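Local coordinates for protein molinate hydrolase (Gulosibacter molinativorax, PDB 4UB9) that hydrolyses the thiocarbamate herbicide molinate and is a zinc-binding member of the amidohydrolase family, at residues L219-V224 and S261-D266; A417-G422 and D453-I458; T306-I311 and S350-H355; N146-V151 and I168-T173; D378-E383 and T486-T491. All coordinates share one frame; numbering follows the deposited sequence.

Contact 1. Residues L219-V224 and S261-D266; sequences LPPAEV and SERVLD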
# COMPACT_ATOMS: atom_id res chain seq x y z
N LEU A 219 6.72 -29.69 -1.87
CA LEU A 219 6.59 -31.10 -2.24
C LEU A 219 7.73 -31.94 -1.78
O LEU A 219 8.82 -31.43 -1.55
CB LEU A 219 6.51 -31.27 -3.75
CG LEU A 219 5.33 -30.58 -4.46
CD1 LEU A 219 5.44 -30.80 -5.96
CD2 LEU A 219 3.99 -31.07 -3.95
N PRO A 220 7.48 -33.26 -1.62
CA PRO A 220 8.57 -34.17 -1.28
C PRO A 220 9.30 -34.57 -2.55
O PRO A 220 8.75 -34.45 -3.64
CB PRO A 220 7.86 -35.36 -0.64
CG PRO A 220 6.50 -35.36 -1.24
CD PRO A 220 6.18 -33.93 -1.61
N PRO A 221 10.52 -35.07 -2.42
CA PRO A 221 11.41 -35.36 -3.54
C PRO A 221 10.81 -36.27 -4.58
O PRO A 221 10.99 -36.07 -5.78
CB PRO A 221 12.59 -36.07 -2.87
CG PRO A 221 12.58 -35.64 -1.47
CD PRO A 221 11.17 -35.30 -1.12
N ALA A 222 10.12 -37.29 -4.11
CA ALA A 222 9.51 -38.25 -5.00
C ALA A 222 8.45 -37.62 -5.90
O ALA A 222 8.21 -38.09 -7.02
CB ALA A 222 8.90 -39.39 -4.20
N GLU A 223 7.77 -36.59 -5.42
CA GLU A 223 6.78 -35.92 -6.24
C GLU A 223 7.40 -34.87 -7.16
O GLU A 223 6.81 -34.51 -8.18
CB GLU A 223 5.71 -35.28 -5.38
CG GLU A 223 4.74 -36.30 -4.84
CD GLU A 223 3.70 -35.70 -3.90
OE1 GLU A 223 3.20 -34.58 -4.16
OE2 GLU A 223 3.36 -36.38 -2.91
N VAL A 224 8.54 -34.34 -6.76
CA VAL A 224 9.23 -33.33 -7.58
C VAL A 224 9.82 -33.97 -8.82
O VAL A 224 9.81 -33.39 -9.90
CB VAL A 224 10.34 -32.67 -6.80
CG1 VAL A 224 11.19 -31.81 -7.71
CG2 VAL A 224 9.77 -31.82 -5.68
N SER A 261 15.24 -27.78 -0.31
CA SER A 261 16.17 -28.61 0.48
C SER A 261 17.24 -29.17 -0.41
O SER A 261 17.05 -29.31 -1.63
CB SER A 261 15.46 -29.78 1.16
OG SER A 261 15.00 -30.71 0.21
N GLU A 262 18.37 -29.53 0.18
CA GLU A 262 19.48 -30.08 -0.64
C GLU A 262 19.09 -31.37 -1.32
O GLU A 262 19.41 -31.63 -2.46
CB GLU A 262 20.82 -30.14 0.15
CG GLU A 262 21.18 -28.67 0.54
CD GLU A 262 22.63 -28.23 0.37
OE1 GLU A 262 23.41 -28.94 -0.28
OE2 GLU A 262 22.96 -27.12 0.86
N ARG A 263 18.33 -32.14 -0.61
CA ARG A 263 17.74 -33.37 -1.10
C ARG A 263 16.90 -33.18 -2.37
O ARG A 263 16.99 -33.94 -3.33
CB ARG A 263 16.84 -33.84 0.02
CG ARG A 263 16.30 -35.22 -0.07
CD ARG A 263 15.89 -35.62 1.33
NE ARG A 263 14.48 -35.34 1.61
CZ ARG A 263 13.61 -36.25 2.08
NH1 ARG A 263 14.00 -37.48 2.33
NH2 ARG A 263 12.35 -35.94 2.28
N VAL A 264 16.06 -32.16 -2.35
CA VAL A 264 15.17 -31.88 -3.49
C VAL A 264 15.98 -31.24 -4.62
O VAL A 264 15.79 -31.50 -5.80
CB VAL A 264 14.00 -30.97 -3.09
CG1 VAL A 264 13.31 -30.38 -4.31
CG2 VAL A 264 13.00 -31.74 -2.23
N LEU A 265 16.94 -30.43 -4.23
CA LEU A 265 17.87 -29.85 -5.20
C LEU A 265 18.63 -30.95 -5.94
O LEU A 265 18.79 -30.93 -7.15
CB LEU A 265 18.82 -28.89 -4.49
CG LEU A 265 19.77 -28.11 -5.37
CD1 LEU A 265 19.03 -27.33 -6.43
CD2 LEU A 265 20.56 -27.17 -4.48
N ASP A 266 19.07 -31.94 -5.20
CA ASP A 266 19.72 -33.12 -5.82
C ASP A 266 18.83 -33.82 -6.84
O ASP A 266 19.28 -34.21 -7.90
CB ASP A 266 20.20 -34.10 -4.75
CG ASP A 266 21.39 -33.53 -3.91
OD1 ASP A 266 22.02 -32.50 -4.30
OD2 ASP A 266 21.66 -34.13 -2.83

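Contact 2. Residues A417-G422 and D453-I458; sequences AAILAG and DPLADI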
# COMPACT_ATOMS: atom_id res chain seq x y z
N ALA A 417 39.89 -10.34 -23.18
CA ALA A 417 39.15 -11.27 -22.32
C ALA A 417 37.62 -10.87 -22.27
O ALA A 417 36.75 -11.73 -22.28
CB ALA A 417 39.75 -11.29 -20.93
N ALA A 418 37.35 -9.58 -22.22
CA ALA A 418 36.00 -9.08 -22.37
C ALA A 418 35.33 -9.52 -23.66
O ALA A 418 34.16 -9.87 -23.68
CB ALA A 418 35.97 -7.55 -22.27
N ILE A 419 36.06 -9.48 -24.76
CA ILE A 419 35.47 -9.88 -26.05
C ILE A 419 35.15 -11.34 -26.03
O ILE A 419 34.15 -11.77 -26.58
CB ILE A 419 36.40 -9.57 -27.23
CG1 ILE A 419 36.48 -8.05 -27.41
CG2 ILE A 419 35.88 -10.19 -28.53
CD1 ILE A 419 37.61 -7.58 -28.29
N LEU A 420 36.05 -12.12 -25.45
CA LEU A 420 35.82 -13.56 -25.32
C LEU A 420 34.62 -13.86 -24.38
O LEU A 420 33.85 -14.74 -24.67
CB LEU A 420 37.04 -14.32 -24.77
CG LEU A 420 38.35 -14.30 -25.58
CD1 LEU A 420 39.18 -15.53 -25.24
CD2 LEU A 420 38.11 -14.21 -27.08
N ALA A 421 34.46 -13.07 -23.33
CA ALA A 421 33.31 -13.19 -22.46
C ALA A 421 32.03 -13.04 -23.24
O ALA A 421 31.03 -13.67 -22.92
CB ALA A 421 33.36 -12.18 -21.33
N GLY A 422 32.08 -12.27 -24.30
CA GLY A 422 30.95 -12.03 -25.15
C GLY A 422 30.92 -12.82 -26.43
O GLY A 422 30.12 -12.53 -27.28
N ASP A 453 39.14 -0.30 -33.72
CA ASP A 453 39.83 -1.36 -33.01
C ASP A 453 39.31 -1.53 -31.58
O ASP A 453 39.58 -0.71 -30.69
CB ASP A 453 41.33 -1.07 -32.96
CG ASP A 453 42.15 -2.23 -32.37
OD1 ASP A 453 41.64 -3.36 -32.23
OD2 ASP A 453 43.33 -2.00 -32.08
N PRO A 454 38.61 -2.64 -31.33
CA PRO A 454 38.06 -2.89 -30.01
C PRO A 454 39.11 -3.17 -28.94
O PRO A 454 38.87 -2.91 -27.77
CB PRO A 454 37.19 -4.11 -30.22
CG PRO A 454 37.71 -4.79 -31.45
CD PRO A 454 38.32 -3.72 -32.29
N LEU A 455 40.30 -3.60 -29.35
CA LEU A 455 41.39 -3.79 -28.39
C LEU A 455 42.04 -2.52 -27.94
O LEU A 455 42.64 -2.45 -26.88
CB LEU A 455 42.44 -4.71 -28.98
CG LEU A 455 41.83 -6.08 -29.34
CD1 LEU A 455 42.78 -6.90 -30.18
CD2 LEU A 455 41.44 -6.85 -28.07
N ALA A 456 41.97 -1.49 -28.78
CA ALA A 456 42.56 -0.19 -28.42
C ALA A 456 41.62 0.54 -27.49
O ALA A 456 42.03 1.30 -26.62
CB ALA A 456 42.79 0.65 -29.67
N ASP A 457 40.33 0.37 -27.76
CA ASP A 457 39.25 1.00 -26.97
C ASP A 457 37.97 0.16 -27.08
O ASP A 457 37.43 -0.03 -28.18
CB ASP A 457 39.00 2.42 -27.44
CG ASP A 457 37.98 3.16 -26.61
OD1 ASP A 457 37.11 2.53 -25.92
OD2 ASP A 457 38.01 4.42 -26.68
N ILE A 458 37.53 -0.36 -25.93
CA ILE A 458 36.46 -1.35 -25.90
C ILE A 458 35.12 -0.78 -26.36
O ILE A 458 34.32 -1.48 -27.03
CB ILE A 458 36.36 -2.03 -24.51
CG1 ILE A 458 35.51 -3.28 -24.60
CG2 ILE A 458 35.86 -1.05 -23.47
CD1 ILE A 458 36.09 -4.39 -25.46

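Contact 3. Residues T306-I311 and S350-H355; sequences TGQAPI and SGRVHH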
# COMPACT_ATOMS: atom_id res chain seq x y z
N THR A 306 25.79 -11.43 -4.04
CA THR A 306 25.97 -12.27 -2.86
C THR A 306 25.53 -11.67 -1.55
O THR A 306 26.22 -11.78 -0.55
CB THR A 306 27.45 -12.70 -2.71
OG1 THR A 306 28.28 -11.57 -2.53
CG2 THR A 306 27.88 -13.44 -3.94
N GLY A 307 24.37 -11.03 -1.54
CA GLY A 307 23.81 -10.57 -0.28
C GLY A 307 24.58 -9.42 0.34
O GLY A 307 24.53 -9.17 1.54
N GLN A 308 25.35 -8.76 -0.51
CA GLN A 308 26.26 -7.68 -0.14
C GLN A 308 27.30 -8.12 0.87
O GLN A 308 27.78 -7.34 1.63
CB GLN A 308 25.50 -6.48 0.38
CG GLN A 308 24.84 -5.70 -0.74
CD GLN A 308 25.81 -4.98 -1.63
OE1 GLN A 308 25.66 -4.93 -2.86
NE2 GLN A 308 26.81 -4.39 -1.02
N ALA A 309 27.69 -9.38 0.79
CA ALA A 309 28.77 -9.92 1.59
C ALA A 309 29.89 -10.35 0.65
O ALA A 309 29.63 -10.84 -0.43
CB ALA A 309 28.28 -11.09 2.42
N PRO A 310 31.13 -10.07 1.02
CA PRO A 310 32.25 -10.34 0.09
C PRO A 310 32.54 -11.82 -0.11
O PRO A 310 32.50 -12.60 0.82
CB PRO A 310 33.44 -9.63 0.74
CG PRO A 310 33.12 -9.59 2.18
CD PRO A 310 31.60 -9.51 2.31
N ILE A 311 32.83 -12.17 -1.34
CA ILE A 311 33.11 -13.54 -1.68
C ILE A 311 34.43 -13.98 -1.01
O ILE A 311 35.42 -13.32 -1.19
CB ILE A 311 33.24 -13.74 -3.18
CG1 ILE A 311 31.90 -13.46 -3.85
CG2 ILE A 311 33.67 -15.16 -3.47
CD1 ILE A 311 31.93 -13.61 -5.36
N SER A 350 24.42 -4.39 -8.35
CA SER A 350 25.83 -4.46 -8.83
C SER A 350 26.82 -3.52 -8.17
O SER A 350 28.01 -3.56 -8.46
CB SER A 350 25.87 -4.15 -10.30
OG SER A 350 24.92 -4.95 -10.98
N GLY A 351 26.32 -2.74 -7.22
CA GLY A 351 27.14 -1.80 -6.53
C GLY A 351 27.74 -2.30 -5.24
O GLY A 351 27.57 -3.48 -4.84
N ARG A 352 28.47 -1.38 -4.60
CA ARG A 352 29.16 -1.60 -3.31
C ARG A 352 29.95 -2.95 -3.34
O ARG A 352 30.78 -3.15 -4.20
CB ARG A 352 28.18 -1.52 -2.11
CG ARG A 352 27.42 -0.21 -1.93
CD ARG A 352 26.21 -0.15 -2.87
NE ARG A 352 25.53 1.15 -2.90
CZ ARG A 352 24.28 1.37 -2.47
NH1 ARG A 352 23.53 0.39 -1.98
NH2 ARG A 352 23.77 2.60 -2.54
N VAL A 353 29.63 -3.86 -2.42
CA VAL A 353 30.35 -5.12 -2.29
C VAL A 353 30.27 -5.99 -3.51
O VAL A 353 31.22 -6.71 -3.82
CB VAL A 353 29.86 -5.89 -1.05
CG1 VAL A 353 30.47 -7.28 -0.99
CG2 VAL A 353 30.20 -5.09 0.22
N HIS A 354 29.19 -5.90 -4.27
CA HIS A 354 29.11 -6.70 -5.49
C HIS A 354 30.02 -6.19 -6.58
O HIS A 354 30.46 -6.95 -7.47
CB HIS A 354 27.69 -6.78 -6.03
CG HIS A 354 26.74 -7.41 -5.07
ND1 HIS A 354 25.38 -7.38 -5.25
CD2 HIS A 354 26.95 -7.99 -3.86
CE1 HIS A 354 24.79 -7.96 -4.22
NE2 HIS A 354 25.72 -8.33 -3.37
N HIS A 355 30.27 -4.90 -6.54
CA HIS A 355 31.23 -4.28 -7.45
C HIS A 355 32.62 -4.82 -7.11
O HIS A 355 33.36 -5.22 -8.01
CB HIS A 355 31.18 -2.73 -7.33
CG HIS A 355 32.40 -2.03 -7.84
ND1 HIS A 355 32.60 -1.74 -9.18
CD2 HIS A 355 33.49 -1.59 -7.19
CE1 HIS A 355 33.76 -1.14 -9.34
NE2 HIS A 355 34.33 -1.04 -8.15

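Contact 4. Residues N146-V151 and I168-T173; sequences NALEPV and IFFAGT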
# COMPACT_ATOMS: atom_id res chain seq x y z
N ASN A 146 11.58 -16.78 -19.51
CA ASN A 146 10.60 -16.39 -20.47
C ASN A 146 9.43 -17.34 -20.34
O ASN A 146 9.51 -18.32 -19.60
CB ASN A 146 11.18 -16.46 -21.87
CG ASN A 146 10.52 -15.48 -22.83
OD1 ASN A 146 9.30 -15.29 -22.82
ND2 ASN A 146 11.32 -14.86 -23.68
N ALA A 147 8.37 -17.05 -21.08
CA ALA A 147 7.23 -17.96 -21.19
C ALA A 147 7.48 -19.02 -22.24
O ALA A 147 7.74 -18.72 -23.41
CB ALA A 147 5.97 -17.21 -21.52
N LEU A 148 7.35 -20.28 -21.83
CA LEU A 148 7.71 -21.40 -22.65
C LEU A 148 7.05 -21.41 -24.01
O LEU A 148 7.70 -21.58 -25.02
CB LEU A 148 7.45 -22.71 -21.92
CG LEU A 148 7.95 -23.97 -22.64
CD1 LEU A 148 9.46 -23.97 -22.88
CD2 LEU A 148 7.58 -25.19 -21.83
N GLU A 149 5.73 -21.29 -24.04
CA GLU A 149 5.01 -21.40 -25.30
C GLU A 149 5.52 -20.40 -26.37
O GLU A 149 5.92 -20.82 -27.45
CB GLU A 149 3.49 -21.32 -25.07
CG GLU A 149 2.62 -21.37 -26.34
CD GLU A 149 1.14 -21.05 -26.08
OE1 GLU A 149 0.48 -21.86 -25.40
OE2 GLU A 149 0.62 -20.01 -26.54
N PRO A 150 5.50 -19.10 -26.09
CA PRO A 150 5.88 -18.17 -27.16
C PRO A 150 7.36 -18.17 -27.48
O PRO A 150 7.72 -17.92 -28.61
CB PRO A 150 5.48 -16.80 -26.61
CG PRO A 150 5.32 -16.98 -25.15
CD PRO A 150 4.92 -18.40 -24.94
N VAL A 151 8.20 -18.46 -26.50
CA VAL A 151 9.62 -18.53 -26.79
C VAL A 151 9.95 -19.73 -27.67
O VAL A 151 10.82 -19.67 -28.53
CB VAL A 151 10.48 -18.50 -25.53
CG1 VAL A 151 10.58 -19.85 -24.87
CG2 VAL A 151 11.89 -17.99 -25.85
N ILE A 168 18.01 -18.22 -30.99
CA ILE A 168 17.60 -18.34 -29.62
C ILE A 168 17.79 -19.73 -29.07
O ILE A 168 17.42 -20.71 -29.69
CB ILE A 168 16.12 -18.03 -29.47
CG1 ILE A 168 15.82 -16.63 -29.96
CG2 ILE A 168 15.69 -18.14 -28.00
CD1 ILE A 168 14.34 -16.34 -30.03
N PHE A 169 18.33 -19.77 -27.87
CA PHE A 169 18.24 -20.95 -27.01
C PHE A 169 17.67 -20.53 -25.67
O PHE A 169 18.00 -19.48 -25.15
CB PHE A 169 19.61 -21.59 -26.83
CG PHE A 169 20.21 -22.02 -28.11
CD1 PHE A 169 19.69 -23.10 -28.82
CD2 PHE A 169 21.31 -21.31 -28.65
CE1 PHE A 169 20.24 -23.49 -30.06
CE2 PHE A 169 21.84 -21.68 -29.87
CZ PHE A 169 21.32 -22.78 -30.57
N PHE A 170 16.82 -21.39 -25.09
CA PHE A 170 16.11 -20.99 -23.89
C PHE A 170 16.02 -22.02 -22.75
O PHE A 170 16.14 -23.22 -22.96
CB PHE A 170 14.75 -20.48 -24.27
CG PHE A 170 13.89 -21.51 -24.90
CD1 PHE A 170 13.31 -22.50 -24.13
CD2 PHE A 170 13.60 -21.45 -26.24
CE1 PHE A 170 12.48 -23.45 -24.72
CE2 PHE A 170 12.78 -22.38 -26.84
CZ PHE A 170 12.20 -23.38 -26.09
N ALA A 171 15.83 -21.50 -21.55
CA ALA A 171 15.53 -22.30 -20.35
C ALA A 171 14.06 -22.54 -20.15
O ALA A 171 13.67 -23.45 -19.42
CB ALA A 171 16.04 -21.60 -19.10
N GLY A 172 13.26 -21.64 -20.69
CA GLY A 172 11.84 -21.52 -20.31
C GLY A 172 11.76 -20.74 -19.01
O GLY A 172 12.25 -19.62 -18.91
N THR A 173 11.22 -21.37 -17.99
CA THR A 173 11.10 -20.69 -16.68
C THR A 173 12.27 -21.00 -15.76
O THR A 173 13.16 -21.75 -16.07
CB THR A 173 9.79 -21.02 -15.98
OG1 THR A 173 9.59 -20.13 -14.88
CG2 THR A 173 9.78 -22.46 -15.47

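Contact 5. Residues D378-E383 and T486-T491; sequences DPDILE and TAYPRT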
# COMPACT_ATOMS: atom_id res chain seq x y z
N ASP A 378 9.60 -1.47 -22.75
CA ASP A 378 8.49 -0.74 -23.35
C ASP A 378 8.82 0.76 -23.41
O ASP A 378 9.25 1.33 -22.40
CB ASP A 378 7.21 -0.95 -22.54
CG ASP A 378 5.98 -0.46 -23.26
OD1 ASP A 378 5.67 0.75 -23.15
OD2 ASP A 378 5.29 -1.27 -23.91
N PRO A 379 8.56 1.40 -24.55
CA PRO A 379 8.88 2.84 -24.69
C PRO A 379 8.17 3.75 -23.74
O PRO A 379 8.74 4.73 -23.31
CB PRO A 379 8.47 3.16 -26.10
CG PRO A 379 7.61 2.03 -26.55
CD PRO A 379 8.05 0.82 -25.79
N ASP A 380 6.98 3.39 -23.30
CA ASP A 380 6.33 4.19 -22.24
C ASP A 380 7.12 4.19 -20.95
O ASP A 380 7.15 5.18 -20.22
CB ASP A 380 4.89 3.75 -21.93
CG ASP A 380 3.89 4.26 -22.91
OD1 ASP A 380 4.10 5.32 -23.54
OD2 ASP A 380 2.84 3.60 -23.04
N ILE A 381 7.75 3.06 -20.65
CA ILE A 381 8.59 2.94 -19.43
C ILE A 381 9.94 3.63 -19.60
O ILE A 381 10.44 4.27 -18.68
CB ILE A 381 8.82 1.46 -19.06
CG1 ILE A 381 7.50 0.81 -18.62
CG2 ILE A 381 9.87 1.29 -17.96
CD1 ILE A 381 7.11 1.16 -17.20
N LEU A 382 10.53 3.48 -20.76
CA LEU A 382 11.77 4.24 -21.08
C LEU A 382 11.54 5.74 -20.99
O LEU A 382 12.35 6.50 -20.46
CB LEU A 382 12.27 3.92 -22.47
CG LEU A 382 12.81 2.50 -22.66
CD1 LEU A 382 13.21 2.28 -24.12
CD2 LEU A 382 13.98 2.21 -21.73
N GLU A 383 10.40 6.14 -21.53
CA GLU A 383 10.02 7.54 -21.59
C GLU A 383 9.96 8.18 -20.18
O GLU A 383 10.12 9.36 -20.05
CB GLU A 383 8.65 7.65 -22.30
CG GLU A 383 8.26 9.05 -22.69
CD GLU A 383 9.18 9.64 -23.77
OE1 GLU A 383 9.67 8.90 -24.65
OE2 GLU A 383 9.49 10.85 -23.67
N THR A 486 8.30 -1.53 -29.89
CA THR A 486 9.03 -0.28 -30.20
C THR A 486 8.27 0.71 -31.06
O THR A 486 8.71 1.82 -31.23
CB THR A 486 10.40 -0.53 -30.86
OG1 THR A 486 10.23 -1.30 -32.05
CG2 THR A 486 11.30 -1.21 -29.89
N ALA A 487 7.14 0.29 -31.62
CA ALA A 487 6.26 1.25 -32.32
C ALA A 487 5.90 2.40 -31.41
O ALA A 487 5.34 2.22 -30.34
CB ALA A 487 4.99 0.57 -32.84
N TYR A 488 6.22 3.60 -31.86
CA TYR A 488 6.08 4.78 -31.04
C TYR A 488 6.11 6.03 -31.90
O TYR A 488 6.89 6.12 -32.82
CB TYR A 488 7.21 4.84 -30.03
CG TYR A 488 6.83 5.39 -28.67
CD1 TYR A 488 5.85 4.76 -27.89
CD2 TYR A 488 7.45 6.52 -28.15
CE1 TYR A 488 5.49 5.24 -26.65
CE2 TYR A 488 7.10 7.01 -26.91
CZ TYR A 488 6.12 6.36 -26.16
OH TYR A 488 5.78 6.80 -24.90
N PRO A 489 5.31 7.06 -31.56
CA PRO A 489 4.36 7.15 -30.45
C PRO A 489 3.12 6.32 -30.70
O PRO A 489 2.95 5.78 -31.75
CB PRO A 489 3.96 8.63 -30.43
CG PRO A 489 4.89 9.31 -31.36
CD PRO A 489 5.34 8.30 -32.34
N ARG A 490 2.27 6.26 -29.70
CA ARG A 490 1.09 5.40 -29.75
C ARG A 490 -0.16 6.21 -29.96
O ARG A 490 -0.53 6.99 -29.11
CB ARG A 490 1.01 4.57 -28.46
CG ARG A 490 1.93 3.34 -28.50
CD ARG A 490 2.24 2.78 -27.11
NE ARG A 490 3.15 1.63 -27.16
CZ ARG A 490 3.76 1.09 -26.11
NH1 ARG A 490 3.56 1.56 -24.88
NH2 ARG A 490 4.57 0.07 -26.29
N THR A 491 -0.79 6.04 -31.11
CA THR A 491 -1.96 6.86 -31.44
C THR A 491 -3.21 6.19 -30.83
O THR A 491 -3.38 4.96 -30.86
CB THR A 491 -2.12 7.16 -32.96
OG1 THR A 491 -3.02 6.22 -33.54
CG2 THR A 491 -0.77 7.16 -33.74

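Contact 1. Residues L219-V224 and S261-D266
Pro221 lies beneath the guanidinium of Arg263 and beside Val264, so that one small ring serves both a charged and an apolar partner. Its CG stands 3.4 Å from the guanidinium plane, displaced toward the rim, and is 3.6 Å from Arg263 NE; Pro221 CD is 3.7 Å from Arg263 NH2. The arginine reaches this place through a bend at chi3 (93°), which folds its end over the proline. On the apolar side, CG2 of Val264 rests 4.0 Å from Pro221 CG, while CG1, the other branch, meets Val224 CG2 at 4.1 Å, the two valines meeting nearly at right angles. Forked side chains suit this position, since one valine touches two residues a turn apart on the opposing helix.

Behind these side chains stand two helix starts. Pro220 sits at the N-cap position of helix 221-232, and its carbonyl oxygen accepts from Glu223 N and Val224 N in the first turn; Pro221, which lacks an N-H, fits here, since none is required. Ser261 caps helix 262-275: its OG accepts from Val264 N at 3.1 Å (153°), which helps to fix the valine's backbone. Glu287 of the second subunit forms a salt bridge with Arg263 NH2 and also hydrogen-bonds to Ser261 OG, while packing against Pro221.

Chemically, the proline gives the flat cation an apolar support while the N-H groups of the guanidinium, directed around its rim, can serve acceptors. The pairing therefore joins two helix N-termini of one chain and presents Arg263 to an acidic partner across a subunit interface.

Contact 2. Residues A417-G422 and D453-I458
The pyrrolidine ring of Pro454 puts its CB 4.0 Å from Ile419 CD1, the two side chains running nearly at right angles. The flat group nearby is the carboxylate of Asp453, which is turned to its own segment. Leu455 N reaches Asp453 OD1 at 3.2 Å from well above the carboxylate plane (70° out of it), an Asx turn. Asp453 O meanwhile accepts from Ala456 N and Asp457 N, and this tightly wound loop brings Pro454, Leu455 and Ile458 to the helix.

Ile419 carries the contact from the helix. With CG1 anti to its carbonyl carbon (chi1 -69°) and the chain then extended, CD1 projects into the loop, where it also touches Leu455 CD2 at 3.9 Å. Ile458 slides past it in the opposite sense, laying its CD1 4.2 Å from Ile419 CG1 and 4.5 Å from Ala418 CB. Long branched side chains suit the span, for the closest CA atoms, those of Ile419 and Pro454, are 8.4 Å apart; Ala418 keeps the helix surface low where Ile458 arrives.

The packing between the two segments is apolar. Met405 of helix 400-410 touches both Ala418 and Ile458, Leu90 of strand 88-95 lies against Ile419, and Trp88 of that strand packs on Pro454. The contact thus fastens the loop between strands 447-450 and 464-469 to helix 415-421.

Contact 3. Residues T306-I311 and S350-H355
A hydrogen bond links Gln308 and His354. The backbone N-H of Gln308 donates to His354 NE2, with N and NE2 2.9 Å apart, an N-H...N angle of 142° and the donor tilted 19° from the ring plane. At the other ring nitrogen, ND1 is hydrogen-bonded to Phe349 O, so both nitrogens are engaged and the imidazole's rotation is fixed. Within the loop, Thr306 OG1 donates to Ala309 O at 2.6 Å, nearly along the C=O axis, and Ala309 N bonds back to Thr306 O. In this tight turn Gly307 and Gln308 both have positive phi, a conformation easy for the glycine and less common for the glutamine.

Flat-group packing comes next. One end of the Gln308 side-chain amide, bent back at chi2, lies over a face of the His354 ring, the two planes inclined to each other, and Thr306 N lies over the opposite face, 3.6 Å from His354 CD2. With an alanine in place of His354, Gln308 N would probably be left without its acceptor, and a gap would be likely to open between Thr306 and the glutamine side chain.

Van der Waals packing centres on Val353. Its CG1, anti to the backbone N (chi1 173°), meets Pro310 CD at 4.1 Å and lies along the Ala309-Pro310 backbone, while CG2 rests on the Gln308 carbonyl.

Arg352, at the N-cap position, turns its guanidinium away to Asp348 and Asp340. Helix 353-363 thus begins against the loop joining strand 299-301 to helix 313-322; Asn357, one turn on, accepts from Ile311 N, and Leu286 of helix 286-294 packs on Thr306 and Ala309.

Contact 4. Residues N146-V151 and I168-T173
Asn146 and Gly172 join the two backbones: Asn146 N donates to Gly172 O at 3.0 Å (145°) where the chain leaves strand 167-170. Gly172 has a positive phi, which glycine accepts easily, and a CB there would press on Leu148 CD1. Just before helix 148-159, Asn146 OD1 turns to its neighbour and accepts from Ala147 N at 2.6 Å, using an in-plane lone pair; its ND2 bonds to Asp143.

Val151 and Phe170 carry the side-chain packing. CG1 of Val151 stands over the centre of the Phe170 ring, 3.6 Å from the centroid and 10° off the normal, a CH-pi contact. The valine's rotamer sets this up: chi1 81° tucks CG1 in over the backbone, between N and C, and turns it onto the ring, leaving CG2 to meet Ile168 CG2 at 4.4 Å. Leu148 CD1 comes obliquely to Phe170 CE1, 3.6 Å away. A serine in place of Phe170 would probably open a gap beneath Val151 and leave the methyls of Val151 and Leu148 without their ring partner.

All the touching residues are buried; most are apolar, and the polar Asn146 has its side chain hydrogen-bonded to Ala147 N and Asp143. The contact ties helix 148-159 to the strand that follows it in the beta-alpha-beta unit of strands 138-143 and 167-170, which pair in parallel as in the TIM-barrel clan. Thr152 and Arg155 of the same helix also lie on Phe170, Ile126 of helix 122-135 backs Val151, and Val141 of strand 138-143 touches Ile168.

Contact 5. Residues D378-E383 and T486-T491
Asp378, Asp380 and Arg490 form a salt-bridge network at the N-terminus of helix 379-383, where the chain's C-terminal tail crosses it. Arg490 grips Asp378 end-on: NH1 meets OD1 on its syn lone pair at 2.8 Å, and NH2 reaches OD2 at 2.8 Å from above the carboxylate plane, with an N-H...O angle of 160°. The planes stand 50° apart, so the two groups are far from coplanar. NH1 also makes a weak bond to Asp380 OD2 at 2.8 Å. An arginine suits the place because its chain, extended from CG to NE, brings several N-H groups to both acids at once.

Asp378 is also the helix N-cap. Its OD1 accepts from Asp380 N at 3.0 Å as well as from Arg490 NH1, so the same carboxylate closes the first turn and holds the tail.

Tyr488 supplies the second grip, its OH donating to Asp380 OD1 at 2.6 Å. That oxygen is further bound by a salt bridge to Arg203 of the third subunit, which draws the assembly interface into the network. Pro379 packs against both flat groups of the tail: its CB stands over the centre of the Tyr488 ring, 3.6 Å from the centroid and 14° off the normal, a CH-pi contact, while its CG lies 3.6 Å above the guanidinium of Arg490, offset toward the rim. Phe118 of helix 111-118 packs on both Asp378 and Arg490.

Contacts 3 and 4 come nearest the zinc site that includes His282 and His302: the side chain of His354 in contact 3 lies about 8 Å from that of His302 and about 11 Å from the zinc ion, and that of Thr173 in contact 4 is also about 11 Å from the zinc. The centres of these two contacts are 29 Å apart. Contacts 1 and 3 both touch the second subunit, contacts 4 and 5 the third, whereas contact 2 meets no other chain of the assembly. Contacts 1 and 2 lie on opposite sides of the chain's centre, their centres 43 Å apart. Along the sequence, contact 2 falls wholly between the two segments of contact 5.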